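Local coordinates for homocysteine S-methyltransferase (Escherichia coli, PDB 5DMM), which transfers a methyl group from S-methylmethionine, or less efficiently from S-adenosylmethionine, to homocysteine, using zinc, in methionine biosynthesis, at residues Lys13-Leu18 with Gln283-Gly288. Sequence-based numbering, arbitrary orientation.
Sequences KQDILL and QWQAAG
The side-chain amide of Gln-285 presents one flat face to Ile-16 and its nitrogen end to Asp-15. Over that face lies the outer branch of the isoleucine: Ile-16 CG1 sits 3.5 Å from Gln-285 OE1, and Ile-16 CD1 comes within 3.8 Å of Gln-285 CD. At the nitrogen end the Asp-15 carboxylate is turned 68° from the amide plane, with OD2 3.2 Å from Gln-285 NE2. Asp-15 CB stands 3.4 Å from the same nitrogen, on the face where Ile-16 packs. A water bridges the two groups, donating to Asp-15 OD2 (2.8 Å) and accepting from Gln-285 NE2 (3.1 Å).

Glutamine suits a helix flank that borders both a hydrophobic residue and the surface. With CG anti to the backbone N (chi1 178°) and the chain extended beyond it, Gln-285 reaches across to the incoming loop; its methylenes and flat amide face pack against Ile-16 while its nitrogen remains accessible to water. Asp-15 is exposed, so its carboxylate can be hydrated, OD2 by the water shared with Gln-285; Ile-16 is buried, its apolar side chain packing against both the amide face and Ile-292.

The two segments belong to a TIM barrel, meeting near the N-terminal ends of the first and last strands, away from the zinc and homocysteine sites. Residues 13-16 lead into the first strand, 17-18, and helix 281-286 precedes the last, 289-292. A Schellman motif ends that helix, with Gly-288 at positive phi as the C-prime residue. The contact lies beside the strand pairing that closes the barrel, where Leu-17 bonds through its backbone to Arg-290 and Ile-292, and the Arg-290 side chain holds the carbonyls of Gln-14 and Asp-15; on another flank of the helix, Trp-284 packs against helix 235-243.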
loop_
_atom_site.group_PDB
_atom_site.type_symbol
_atom_site.label_atom_id
_atom_site.label_comp_id
_atom_site.label_asym_id
_atom_site.label_seq_id
_atom_site.Cartn_x
_atom_site.Cartn_y
_atom_site.Cartn_z
ATOM N N LYS A 13 -9.325 -19.526 2.165
ATOM C CA LYS A 13 -9.648 -19.980 3.516
ATOM C C LYS A 13 -10.555 -19.033 4.306
ATOM O O LYS A 13 -11.145 -19.420 5.316
ATOM C CB LYS A 13 -8.354 -20.202 4.298
ATOM C CG LYS A 13 -8.282 -21.535 5.011
ATOM C CD LYS A 13 -6.851 -21.872 5.372
ATOM C CE LYS A 13 -6.244 -20.797 6.253
ATOM N NZ LYS A 13 -4.846 -21.143 6.646
ATOM N N GLN A 14 -10.661 -17.792 3.853
ATOM C CA GLN A 14 -11.445 -16.792 4.564
ATOM C C GLN A 14 -11.877 -15.716 3.585
ATOM O O GLN A 14 -11.200 -15.490 2.593
ATOM C CB GLN A 14 -10.623 -16.191 5.701
ATOM C CG GLN A 14 -9.294 -15.655 5.212
ATOM C CD GLN A 14 -8.202 -15.689 6.265
ATOM O OE1 GLN A 14 -8.029 -14.738 7.023
ATOM N NE2 GLN A 14 -7.450 -16.785 6.306
ATOM N N ASP A 15 -12.998 -15.055 3.860
ATOM C CA ASP A 15 -13.489 -14.004 2.978
ATOM C C ASP A 15 -12.614 -12.748 3.018
ATOM O O ASP A 15 -12.334 -12.152 1.984
ATOM C CB ASP A 15 -14.915 -13.609 3.347
ATOM C CG ASP A 15 -15.902 -14.772 3.259
ATOM O OD1 ASP A 15 -15.656 -15.755 2.518
ATOM O OD2 ASP A 15 -16.943 -14.682 3.942
ATOM N N ILE A 16 -12.217 -12.346 4.223
ATOM C CA ILE A 16 -11.516 -11.080 4.440
ATOM C C ILE A 16 -10.058 -11.295 4.837
ATOM O O ILE A 16 -9.770 -12.140 5.683
ATOM C CB ILE A 16 -12.205 -10.230 5.555
ATOM C CG1 ILE A 16 -13.650 -9.896 5.174
ATOM C CG2 ILE A 16 -11.413 -8.948 5.842
ATOM C CD1 ILE A 16 -13.791 -9.312 3.798
ATOM N N LEU A 17 -9.165 -10.532 4.205
ATOM C CA LEU A 17 -7.753 -10.432 4.567
ATOM C C LEU A 17 -7.517 -9.054 5.178
ATOM O O LEU A 17 -7.770 -8.047 4.517
ATOM C CB LEU A 17 -6.882 -10.624 3.317
ATOM C CG LEU A 17 -5.406 -10.989 3.340
ATOM C CD1 LEU A 17 -5.033 -11.516 1.958
ATOM C CD2 LEU A 17 -4.540 -9.796 3.723
ATOM N N LEU A 18 -7.025 -8.978 6.415
ATOM C CA LEU A 18 -6.849 -7.663 7.024
ATOM C C LEU A 18 -5.483 -7.074 6.686
ATOM O O LEU A 18 -4.465 -7.759 6.746
ATOM C CB LEU A 18 -7.027 -7.716 8.554
ATOM C CG LEU A 18 -8.452 -7.966 9.068
ATOM C CD1 LEU A 18 -8.455 -7.914 10.585
ATOM C CD2 LEU A 18 -9.446 -6.949 8.495
ATOM N N GLN A 283 -20.850 -3.545 4.669
ATOM C CA GLN A 283 -21.110 -2.888 3.387
ATOM C C GLN A 283 -19.975 -3.164 2.409
ATOM O O GLN A 283 -20.203 -3.439 1.235
ATOM C CB GLN A 283 -21.215 -1.371 3.511
ATOM C CG GLN A 283 -22.411 -0.785 4.186
ATOM C CD GLN A 283 -22.110 0.643 4.605
ATOM O OE1 GLN A 283 -21.621 1.449 3.802
ATOM N NE2 GLN A 283 -22.345 0.948 5.879
ATOM N N TRP A 284 -18.750 -3.032 2.904
ATOM C CA TRP A 284 -17.570 -3.209 2.053
ATOM C C TRP A 284 -17.457 -4.628 1.537
ATOM O O TRP A 284 -17.203 -4.838 0.347
ATOM C CB TRP A 284 -16.297 -2.840 2.821
ATOM C CG TRP A 284 -16.174 -1.395 3.092
ATOM C CD1 TRP A 284 -16.904 -0.383 2.530
ATOM C CD2 TRP A 284 -15.252 -0.775 3.989
ATOM N NE1 TRP A 284 -16.493 0.828 3.032
ATOM C CE2 TRP A 284 -15.477 0.615 3.926
ATOM C CE3 TRP A 284 -14.260 -1.266 4.846
ATOM C CZ2 TRP A 284 -14.754 1.527 4.704
ATOM C CZ3 TRP A 284 -13.544 -0.360 5.622
ATOM C CH2 TRP A 284 -13.793 1.020 5.541
ATOM N N GLN A 285 -17.642 -5.601 2.427
ATOM C CA GLN A 285 -17.505 -6.997 2.044
ATOM C C GLN A 285 -18.569 -7.371 1.016
ATOM O O GLN A 285 -18.308 -8.131 0.084
ATOM C CB GLN A 285 -17.609 -7.908 3.264
ATOM C CG GLN A 285 -17.522 -9.394 2.941
ATOM C CD GLN A 285 -17.411 -10.265 4.183
ATOM O OE1 GLN A 285 -17.160 -9.769 5.283
ATOM N NE2 GLN A 285 -17.587 -11.575 4.010
ATOM N N ALA A 286 -19.763 -6.815 1.187
ATOM C CA ALA A 286 -20.855 -7.076 0.264
ATOM C C ALA A 286 -20.571 -6.449 -1.098
ATOM O O ALA A 286 -21.187 -6.824 -2.097
ATOM C CB ALA A 286 -22.173 -6.548 0.825
ATOM N N ALA A 287 -19.658 -5.480 -1.133
ATOM C CA ALA A 287 -19.284 -4.832 -2.384
ATOM C C ALA A 287 -18.005 -5.413 -2.972
ATOM O O ALA A 287 -17.403 -4.799 -3.838
ATOM C CB ALA A 287 -19.128 -3.329 -2.188
ATOM N N GLY A 288 -17.597 -6.591 -2.511
ATOM C CA GLY A 288 -16.485 -7.307 -3.111
ATOM C C GLY A 288 -15.115 -7.008 -2.522
ATOM O O GLY A 288 -14.102 -7.478 -3.046
HETATM O O HOH W 1 -17.806 -13.591 6.335
#